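Side-chain contacts in cysteine desulfurase (Thermococcus onnurineus, PDB 5B89), which probably uses pyridoxal 5'-phosphate to draw the sulfur from L-cysteine, leaving L-alanine and handing the sulfur to a carrier: residues Met21-Pro24 and Glu25-Lys29; Asn111-Ala114 and Leu115-His119; Gln142-Ala145 and Thr146-Leu150; His357-Ala360 and Ala361-Asp365. One frame throughout, in Å; residues are numbered along the deposited sequence.

How the contacts relate
The four contacts follow one another along the chain, each a local one at or within a helix. Contacts 2 and 3 are neighbours, their centres about 12 Å apart, and touch where helix 106-117 meets helix 139-148, for example through Asn111 and Arg143. They belong to the large domain, whose mixed seven-stranded sheet is that of fold-type I pyridoxal-phosphate enzymes. Contact 4, in helix 356-365, lies about 40 Å from both by centres and flanks the smaller four-stranded sheet. Contact 1, near the start of the modelled chain, is about 28 Å from contact 4 by centres. Contacts 2, 3 and 4 all touch the second subunit, so three of the helices take part in the dimer.

Contact 1 of 4, residues Met21-Pro24 and Glu25-Lys29; sequences MRIP and EDVRK
Met21 reaches across to Val27 with its terminal methyl, CE lying 3.8 Å from Val27 CG2, while its CA sits beside the carboxylate of Asp26. Arg22 is held to Asp26 by both main chain and side chain. Its backbone N gives an almost straight hydrogen bond to Asp26 OD2 (2.9 Å), arriving from above the carboxylate plane, and its O takes the N-H of Asp26 in return. The Arg22 chain, bent at chi3 (-53°), brings the guanidinium back to the same carboxylate: the salt bridge from NH1 to Asp26 OD1 is 3.1 Å long, with OD1 over one guanidinium face and the two planes nearly perpendicular (89°). A lysine in place of Asp26 would probably leave Arg22 N without its side-chain acceptor and set a second positive charge beside the guanidinium. The exchange of bonds ties the loop to the first turn of the short helix 25-28; Met21 and Ile23 of the loop and Val27 of the helix pack together on helix 291-307. Ile23 lies alongside Val27, Ile23 CD1 to Val27 CG2 4.0 Å, and both also meet Ile307. A cis peptide then leads into Pro24, whose O serves two donors at the start of the helix: Arg28 N at 3.1 Å, nearly along the C=O axis, and Val27 N at 3.0 Å from above the carbonyl plane. The Arg28 chain runs beside the proline ring, Pro24 CG to Arg28 CD 4.0 Å, and the guanidinium beyond pairs with Glu402. Glu25, bent at chi2, brings OE2 over the face at Pro24 N, 3.5 Å from Pro24 CD.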
loop_
_atom_site.group_PDB
_atom_site.type_symbol
_atom_site.label_atom_id
_atom_site.label_comp_id
_atom_site.label_asym_id
_atom_site.label_seq_id
_atom_site.Cartn_x
_atom_site.Cartn_y
_atom_site.Cartn_z
ATOM N N MET B 21 -5.111 -29.324 -17.199
ATOM C CA MET B 21 -5.506 -29.382 -15.815
ATOM C C MET B 21 -6.929 -29.802 -15.593
ATOM O O MET B 21 -7.769 -29.501 -16.365
ATOM C CB MET B 21 -5.490 -27.962 -15.230
ATOM C CG MET B 21 -4.181 -27.348 -14.827
ATOM S SD MET B 21 -4.314 -25.575 -14.455
ATOM C CE MET B 21 -5.926 -25.539 -13.865
ATOM N N ARG B 22 -7.166 -30.439 -14.476
ATOM C CA ARG B 22 -8.482 -30.783 -14.087
ATOM C C ARG B 22 -9.012 -29.597 -13.255
ATOM O O ARG B 22 -8.425 -29.253 -12.287
ATOM C CB ARG B 22 -8.505 -32.019 -13.208
ATOM C CG ARG B 22 -8.064 -33.283 -13.848
ATOM C CD ARG B 22 -8.562 -34.472 -13.053
ATOM N NE ARG B 22 -8.234 -34.446 -11.634
ATOM C CZ ARG B 22 -7.001 -34.365 -11.147
ATOM N NH1 ARG B 22 -5.976 -34.285 -11.985
ATOM N NH2 ARG B 22 -6.790 -34.371 -9.847
ATOM N N ILE B 23 -10.103 -28.992 -13.667
ATOM C CA ILE B 23 -10.719 -27.889 -12.932
ATOM C C ILE B 23 -11.972 -28.446 -12.321
ATOM O O ILE B 23 -12.743 -29.035 -13.001
ATOM C CB ILE B 23 -11.190 -26.817 -13.925
ATOM C CG1 ILE B 23 -10.019 -26.208 -14.639
ATOM C CG2 ILE B 23 -12.085 -25.771 -13.277
ATOM C CD1 ILE B 23 -8.962 -25.704 -13.735
ATOM N N PRO B 24 -12.264 -28.290 -10.976
ATOM C CA PRO B 24 -11.381 -27.469 -10.136
ATOM C C PRO B 24 -10.266 -28.151 -9.321
ATOM O O PRO B 24 -9.487 -27.513 -8.637
ATOM C CB PRO B 24 -12.382 -26.889 -9.154
ATOM C CG PRO B 24 -13.329 -27.976 -8.892
ATOM C CD PRO B 24 -13.498 -28.683 -10.147
ATOM N N GLU B 25 -10.231 -29.460 -9.393
ATOM C CA GLU B 25 -9.312 -30.237 -8.591
ATOM C C GLU B 25 -7.878 -29.843 -8.548
ATOM O O GLU B 25 -7.319 -29.815 -7.511
ATOM C CB GLU B 25 -9.421 -31.719 -8.988
ATOM C CG GLU B 25 -10.802 -32.278 -8.702
ATOM C CD GLU B 25 -11.773 -32.210 -9.887
ATOM O OE1 GLU B 25 -12.805 -32.905 -9.807
ATOM O OE2 GLU B 25 -11.517 -31.529 -10.833
ATOM N N ASP B 26 -7.283 -29.557 -9.682
ATOM C CA ASP B 26 -5.841 -29.256 -9.720
ATOM C C ASP B 26 -5.534 -27.823 -9.192
ATOM O O ASP B 26 -4.372 -27.539 -8.864
ATOM C CB ASP B 26 -5.262 -29.382 -11.123
ATOM C CG ASP B 26 -5.076 -30.844 -11.514
ATOM O OD1 ASP B 26 -5.090 -31.688 -10.581
ATOM O OD2 ASP B 26 -4.970 -31.161 -12.718
ATOM N N VAL B 27 -6.540 -26.991 -9.048
ATOM C CA VAL B 27 -6.376 -25.696 -8.370
ATOM C C VAL B 27 -6.482 -25.889 -6.859
ATOM O O VAL B 27 -5.695 -25.339 -6.041
ATOM C CB VAL B 27 -7.369 -24.681 -8.911
ATOM C CG1 VAL B 27 -7.072 -23.291 -8.274
ATOM C CG2 VAL B 27 -7.173 -24.550 -10.406
ATOM N N ARG B 28 -7.462 -26.630 -6.406
ATOM C CA ARG B 28 -7.770 -26.890 -5.016
ATOM C C ARG B 28 -6.581 -27.541 -4.334
ATOM O O ARG B 28 -6.374 -27.268 -3.131
ATOM C CB ARG B 28 -8.983 -27.746 -4.866
ATOM C CG ARG B 28 -10.290 -27.087 -5.344
ATOM C CD ARG B 28 -11.424 -28.075 -5.412
ATOM N NE ARG B 28 -11.858 -28.534 -4.112
ATOM C CZ ARG B 28 -12.678 -27.921 -3.311
ATOM N NH1 ARG B 28 -13.202 -26.722 -3.554
ATOM N NH2 ARG B 28 -13.024 -28.431 -2.117
ATOM N N LYS B 29 -5.807 -28.320 -5.034
ATOM C CA LYS B 29 -4.643 -28.944 -4.420
ATOM C C LYS B 29 -3.593 -27.976 -3.951
ATOM O O LYS B 29 -2.788 -28.333 -3.188
ATOM C CB LYS B 29 -3.940 -29.869 -5.386
ATOM C CG LYS B 29 -4.642 -31.150 -5.641
ATOM C CD LYS B 29 -3.961 -31.838 -6.804
ATOM C CE LYS B 29 -3.147 -33.009 -6.341
ATOM N NZ LYS B 29 -4.088 -34.091 -5.969
#

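Contact 2 of 4, residues Asn111-Ala114 and Leu115-His119; sequences NLVA and LGLGH
Leu115 folds back over the preceding turn of helix 106-117. With chi1 at -72° its CG stands beside its own backbone N, and that places CG 3.3 Å from Asn111 O, the carbonyl that Leu115 N also binds at 2.9 Å. The Leu115 side chain packs on Pro260 of its own chain and Pro260 of the second subunit. Ala114 packs its small CB on Trp141 of helix 139-148, and its carbonyl receives a weak bond from Leu117 N. Val113 supplies the one apolar side-chain pair across the turn: its CG1 and Leu117 CD1 lie alongside at 3.7 Å, pointing the same way, and both residues press on Phe229 of strand 229-233. Leu117 N also bonds to Val113 O (3.0 Å), and Gly116 N to Leu112 O (2.8 Å). Asn111 sends its amide to Ser107 O and to Ile262 O of the second subunit; the Asn111 side chain lies about 8 Å from the bound pyridoxal 5'-phosphate. The turn is therefore held by its own main-chain bonds, with carbonyls sheathed in leucine carbons, while the side chains are largely spent on apolar contacts with the sheet, the next helix and the partner subunit.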
loop_
_atom_site.group_PDB
_atom_site.type_symbol
_atom_site.label_atom_id
_atom_site.label_comp_id
_atom_site.label_asym_id
_atom_site.label_seq_id
_atom_site.Cartn_x
_atom_site.Cartn_y
_atom_site.Cartn_z
ATOM N N ASN B 111 -9.051 6.873 -6.176
ATOM C CA ASN B 111 -8.828 8.176 -5.517
ATOM C C ASN B 111 -7.713 8.912 -6.244
ATOM O O ASN B 111 -7.797 10.120 -6.418
ATOM C CB ASN B 111 -8.439 8.016 -4.052
ATOM C CG ASN B 111 -9.662 7.925 -3.157
ATOM O OD1 ASN B 111 -10.158 8.933 -2.600
ATOM N ND2 ASN B 111 -10.169 6.710 -2.950
ATOM N N LEU B 112 -6.622 8.219 -6.627
ATOM C CA LEU B 112 -5.520 8.881 -7.357
ATOM C C LEU B 112 -5.999 9.451 -8.666
ATOM O O LEU B 112 -5.510 10.532 -9.059
ATOM C CB LEU B 112 -4.339 7.943 -7.558
ATOM C CG LEU B 112 -3.620 7.498 -6.297
ATOM C CD1 LEU B 112 -2.538 6.534 -6.775
ATOM C CD2 LEU B 112 -3.098 8.663 -5.500
ATOM N N VAL B 113 -6.873 8.772 -9.359
ATOM C CA VAL B 113 -7.418 9.328 -10.606
ATOM C C VAL B 113 -8.119 10.639 -10.318
ATOM O O VAL B 113 -7.860 11.630 -11.064
ATOM C CB VAL B 113 -8.331 8.348 -11.364
ATOM C CG1 VAL B 113 -8.965 8.970 -12.648
ATOM C CG2 VAL B 113 -7.615 7.064 -11.700
ATOM N N ALA B 114 -9.018 10.625 -9.361
ATOM C CA ALA B 114 -9.801 11.853 -9.085
ATOM C C ALA B 114 -8.825 12.943 -8.601
ATOM O O ALA B 114 -8.998 14.158 -9.069
ATOM C CB ALA B 114 -10.855 11.575 -8.016
ATOM N N LEU B 115 -7.836 12.671 -7.746
ATOM C CA LEU B 115 -6.966 13.713 -7.249
ATOM C C LEU B 115 -6.110 14.168 -8.392
ATOM O O LEU B 115 -5.941 15.417 -8.491
ATOM C CB LEU B 115 -6.086 13.136 -6.156
ATOM C CG LEU B 115 -6.843 12.845 -4.824
ATOM C CD1 LEU B 115 -5.958 12.030 -3.873
ATOM C CD2 LEU B 115 -7.275 14.121 -4.109
ATOM N N GLY B 116 -5.601 13.307 -9.242
ATOM C CA GLY B 116 -4.714 13.697 -10.307
ATOM C C GLY B 116 -5.328 14.387 -11.499
ATOM O O GLY B 116 -4.622 14.992 -12.247
ATOM N N LEU B 117 -6.633 14.272 -11.637
ATOM C CA LEU B 117 -7.341 14.914 -12.721
ATOM C C LEU B 117 -8.195 16.075 -12.257
ATOM O O LEU B 117 -8.756 16.688 -13.052
ATOM C CB LEU B 117 -8.279 13.954 -13.467
ATOM C CG LEU B 117 -7.611 12.815 -14.219
ATOM C CD1 LEU B 117 -8.674 11.968 -14.873
ATOM C CD2 LEU B 117 -6.647 13.329 -15.261
ATOM N N GLY B 118 -8.269 16.343 -10.974
ATOM C CA GLY B 118 -9.133 17.396 -10.481
ATOM C C GLY B 118 -8.952 18.717 -11.174
ATOM O O GLY B 118 -9.894 19.407 -11.426
ATOM N N HIS B 119 -7.722 19.011 -11.473
ATOM C CA HIS B 119 -7.361 20.329 -12.125
ATOM C C HIS B 119 -7.964 20.489 -13.490
ATOM O O HIS B 119 -8.094 21.644 -13.933
ATOM C CB HIS B 119 -5.821 20.465 -12.162
ATOM C CG HIS B 119 -5.157 19.515 -13.092
ATOM N ND1 HIS B 119 -4.798 19.773 -14.393
ATOM C CD2 HIS B 119 -4.835 18.215 -12.886
ATOM C CE1 HIS B 119 -4.252 18.702 -14.934
ATOM N NE2 HIS B 119 -4.278 17.741 -14.033
#

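Contact 3 of 4, residues Gln142-Ala145 and Thr146-Leu150; sequences QRLA and TKLGL
Helix 139-148 ends in a glycine C-cap with the 6→1 bond of a Schellman motif: Gly149 has positive phi (75°), and the chain reverses so that Leu150 N bonds to Ala145 O at 2.9 Å, in the carbonyl plane and on a lone pair. A weak bond, Gly149 N to Ala145 O, joins it. The apolar contact expected of this ending is present, with Leu150 CB 3.8 Å from Ala145 CB. Leu150 CD1 also comes to 4.2 Å from Leu144 CG, the two side chains crossing obliquely. Replacing Leu150 with an alanine would probably open a gap beside Leu144, where CD1 now packs, and at Phe121. Packing is tight one turn back, where Leu144 CD1 and Leu148 CD1 meet at 3.4 Å. On the far side of the helix Gln142 O accepts twice from Thr146: chi1 of -67° sets OG1 beside the threonine's own backbone N, and OG1 (3.0 Å) and N (3.0 Å) reach the oxygen from opposite faces of its plane. Arg143 and Lys147 run alongside, Arg143 CG to Lys147 CD 4.0 Å; the Arg143 guanidinium goes on to Pro260 O of the second subunit, and the Gln142 amide to Ser271 O there. The helix is the crossover of a beta-alpha-beta unit, linking parallel strands 126-129 and 151-154, with Arg143 resting on Asn111 and Leu115 of helix 106-117.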
loop_
_atom_site.group_PDB
_atom_site.type_symbol
_atom_site.label_atom_id
_atom_site.label_comp_id
_atom_site.label_asym_id
_atom_site.label_seq_id
_atom_site.Cartn_x
_atom_site.Cartn_y
_atom_site.Cartn_z
ATOM N N GLN B 142 -18.028 12.108 -6.009
ATOM C CA GLN B 142 -18.905 12.995 -5.191
ATOM C C GLN B 142 -18.173 14.096 -4.577
ATOM O O GLN B 142 -18.676 15.261 -4.584
ATOM C CB GLN B 142 -19.620 12.179 -4.109
ATOM C CG GLN B 142 -20.689 11.277 -4.635
ATOM C CD GLN B 142 -21.272 10.413 -3.524
ATOM O OE1 GLN B 142 -20.533 10.011 -2.610
ATOM N NE2 GLN B 142 -22.510 10.080 -3.616
ATOM N N ARG B 143 -17.021 13.866 -3.978
ATOM C CA ARG B 143 -16.167 14.879 -3.355
ATOM C C ARG B 143 -15.753 15.860 -4.393
ATOM O O ARG B 143 -15.856 17.094 -4.164
ATOM C CB ARG B 143 -14.952 14.273 -2.574
ATOM C CG ARG B 143 -14.034 15.260 -1.924
ATOM C CD ARG B 143 -12.858 14.513 -1.190
ATOM N NE ARG B 143 -12.073 13.677 -2.075
ATOM C CZ ARG B 143 -11.107 12.831 -1.692
ATOM N NH1 ARG B 143 -10.826 12.739 -0.402
ATOM N NH2 ARG B 143 -10.444 12.091 -2.648
ATOM N N LEU B 144 -15.272 15.407 -5.536
ATOM C CA LEU B 144 -14.731 16.319 -6.598
ATOM C C LEU B 144 -15.891 17.193 -7.052
ATOM O O LEU B 144 -15.768 18.454 -7.195
ATOM C CB LEU B 144 -14.105 15.488 -7.687
ATOM C CG LEU B 144 -13.284 16.150 -8.768
ATOM C CD1 LEU B 144 -12.092 16.809 -8.088
ATOM C CD2 LEU B 144 -12.814 15.079 -9.748
ATOM N N ALA B 145 -17.054 16.586 -7.279
ATOM C CA ALA B 145 -18.224 17.341 -7.805
ATOM C C ALA B 145 -18.693 18.392 -6.787
ATOM O O ALA B 145 -19.065 19.523 -7.204
ATOM C CB ALA B 145 -19.388 16.408 -8.166
ATOM N N THR B 146 -18.662 18.076 -5.509
ATOM C CA THR B 146 -19.077 19.006 -4.435
ATOM C C THR B 146 -18.051 20.120 -4.381
ATOM O O THR B 146 -18.439 21.277 -4.384
ATOM C CB THR B 146 -19.118 18.319 -3.064
ATOM O OG1 THR B 146 -20.156 17.389 -3.140
ATOM C CG2 THR B 146 -19.400 19.267 -1.963
ATOM N N LYS B 147 -16.773 19.814 -4.361
ATOM C CA LYS B 147 -15.749 20.846 -4.290
ATOM C C LYS B 147 -15.675 21.848 -5.413
ATOM O O LYS B 147 -15.469 22.996 -5.178
ATOM C CB LYS B 147 -14.369 20.215 -4.199
ATOM C CG LYS B 147 -13.964 19.749 -2.836
ATOM C CD LYS B 147 -12.731 18.881 -2.942
ATOM C CE LYS B 147 -11.493 19.605 -3.419
ATOM N NZ LYS B 147 -10.338 18.949 -2.751
ATOM N N LEU B 148 -15.793 21.367 -6.624
ATOM C CA LEU B 148 -15.654 22.155 -7.805
ATOM C C LEU B 148 -16.925 22.588 -8.482
ATOM O O LEU B 148 -16.847 23.274 -9.417
ATOM C CB LEU B 148 -14.797 21.403 -8.813
ATOM C CG LEU B 148 -13.477 20.911 -8.241
ATOM C CD1 LEU B 148 -12.662 20.017 -9.133
ATOM C CD2 LEU B 148 -12.664 22.034 -7.669
ATOM N N GLY B 149 -18.072 22.172 -7.998
ATOM C CA GLY B 149 -19.341 22.552 -8.593
ATOM C C GLY B 149 -19.641 21.822 -9.885
ATOM O O GLY B 149 -19.995 22.397 -10.815
ATOM N N LEU B 150 -19.453 20.513 -9.901
ATOM C CA LEU B 150 -19.653 19.736 -11.082
ATOM C C LEU B 150 -21.006 19.065 -11.024
ATOM O O LEU B 150 -21.563 18.909 -9.945
ATOM C CB LEU B 150 -18.574 18.608 -11.204
ATOM C CG LEU B 150 -17.165 19.105 -10.976
ATOM C CD1 LEU B 150 -16.203 17.935 -11.138
ATOM C CD2 LEU B 150 -16.824 20.257 -11.935
#

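Contact 4 of 4, residues His357-Ala360 and Ala361-Asp365; sequences HDVA and AILDD
Val359 and Leu363 are brought side by side by their first torsions: Val359 carries CG1 opposite its backbone N (chi1 179°), and Leu363 holds CG beside its own N (chi1 -70°), so that Val359 CG1 and Leu363 CD1 meet at 4.0 Å, pointing the same way. The leucine also covers a carbonyl, with CG 3.4 Å from Val359 O, the atom that accepts Leu363 N at 3.0 Å. Ile362 does much the same one residue earlier, its CD1 lying 3.6 Å from Asp358 O, which takes the N-H of Ile362. Ala360 O receives Asp364 N (2.9 Å), and His357 O receives Ala361 N (3.0 Å), completing four regular helical bonds. Asp364 swings its carboxylate off the helix (chi1 -178°), and OD1 accepts from Arg73 N of the second subunit; His357 ND1 is bonded to Ser372 OG. Helix 356-365 lies between strand 368-373, helix 400-415 and the second subunit. Ala360 and Leu363 rest on Val370 of strand 368-373, Val359 and Ile362 on Leu413 of helix 400-415, and Leu363 also on Phe406 and Val409 of that helix, while Val71 of the second subunit lies against His357, Ala360 and Ala361.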
loop_
_atom_site.group_PDB
_atom_site.type_symbol
_atom_site.label_atom_id
_atom_site.label_comp_id
_atom_site.label_asym_id
_atom_site.label_seq_id
_atom_site.Cartn_x
_atom_site.Cartn_y
_atom_site.Cartn_z
ATOM N N HIS B 357 -27.399 -11.255 7.988
ATOM C CA HIS B 357 -26.347 -11.661 8.911
ATOM C C HIS B 357 -26.722 -12.978 9.575
ATOM O O HIS B 357 -25.846 -13.791 9.844
ATOM C CB HIS B 357 -26.022 -10.640 9.997
ATOM C CG HIS B 357 -25.428 -9.357 9.481
ATOM N ND1 HIS B 357 -24.618 -9.295 8.350
ATOM C CD2 HIS B 357 -25.475 -8.099 9.982
ATOM C CE1 HIS B 357 -24.242 -8.037 8.145
ATOM N NE2 HIS B 357 -24.728 -7.296 9.131
ATOM N N ASP B 358 -28.025 -13.191 9.785
ATOM C CA ASP B 358 -28.403 -14.442 10.482
ATOM C C ASP B 358 -28.275 -15.628 9.512
ATOM O O ASP B 358 -27.821 -16.711 9.882
ATOM C CB ASP B 358 -29.851 -14.291 10.925
ATOM C CG ASP B 358 -30.009 -13.406 12.104
ATOM O OD1 ASP B 358 -29.122 -13.351 12.976
ATOM O OD2 ASP B 358 -31.047 -12.720 12.154
ATOM N N VAL B 359 -28.624 -15.443 8.233
ATOM C CA VAL B 359 -28.346 -16.435 7.216
ATOM C C VAL B 359 -26.870 -16.800 7.109
ATOM O O VAL B 359 -26.450 -17.985 6.996
ATOM C CB VAL B 359 -28.915 -16.016 5.830
ATOM C CG1 VAL B 359 -28.596 -17.054 4.805
ATOM C CG2 VAL B 359 -30.412 -15.693 5.952
ATOM N N ALA B 360 -26.040 -15.747 7.091
ATOM C CA ALA B 360 -24.645 -15.944 7.018
ATOM C C ALA B 360 -24.049 -16.719 8.192
ATOM O O ALA B 360 -23.105 -17.505 8.011
ATOM C CB ALA B 360 -23.903 -14.599 6.838
ATOM N N ALA B 361 -24.590 -16.470 9.374
ATOM C CA ALA B 361 -24.161 -17.188 10.580
ATOM C C ALA B 361 -24.556 -18.667 10.530
ATOM O O ALA B 361 -23.726 -19.485 10.855
ATOM C CB ALA B 361 -24.767 -16.552 11.802
ATOM N N ILE B 362 -25.764 -18.970 10.000
ATOM C CA ILE B 362 -26.139 -20.383 9.819
ATOM C C ILE B 362 -25.232 -21.110 8.844
ATOM O O ILE B 362 -24.742 -22.214 9.030
ATOM C CB ILE B 362 -27.601 -20.521 9.480
ATOM C CG1 ILE B 362 -28.460 -20.119 10.655
ATOM C CG2 ILE B 362 -27.947 -21.952 9.042
ATOM C CD1 ILE B 362 -29.821 -19.737 10.217
ATOM N N LEU B 363 -24.862 -20.398 7.756
ATOM C CA LEU B 363 -23.964 -20.939 6.824
ATOM C C LEU B 363 -22.596 -21.192 7.398
ATOM O O LEU B 363 -21.977 -22.239 7.142
ATOM C CB LEU B 363 -23.912 -20.093 5.511
ATOM C CG LEU B 363 -25.219 -20.210 4.670
ATOM C CD1 LEU B 363 -25.422 -19.098 3.642
ATOM C CD2 LEU B 363 -25.288 -21.560 3.968
ATOM N N ASP B 364 -22.126 -20.229 8.156
ATOM C CA ASP B 364 -20.868 -20.360 8.863
ATOM C C ASP B 364 -20.820 -21.591 9.837
ATOM O O ASP B 364 -19.824 -22.272 9.848
ATOM C CB ASP B 364 -20.481 -19.086 9.594
ATOM C CG ASP B 364 -19.154 -19.200 10.298
ATOM O OD1 ASP B 364 -18.027 -19.449 9.762
ATOM O OD2 ASP B 364 -19.279 -19.221 11.579
ATOM N N ASP B 365 -21.935 -21.841 10.469
ATOM C CA ASP B 365 -22.040 -23.009 11.354
ATOM C C ASP B 365 -21.667 -24.257 10.527
ATOM O O ASP B 365 -21.185 -25.235 11.104
ATOM C CB ASP B 365 -23.475 -23.137 11.883
ATOM C CG ASP B 365 -23.953 -22.081 12.821
ATOM O OD1 ASP B 365 -23.176 -21.332 13.397
ATOM O OD2 ASP B 365 -25.208 -21.957 12.948
#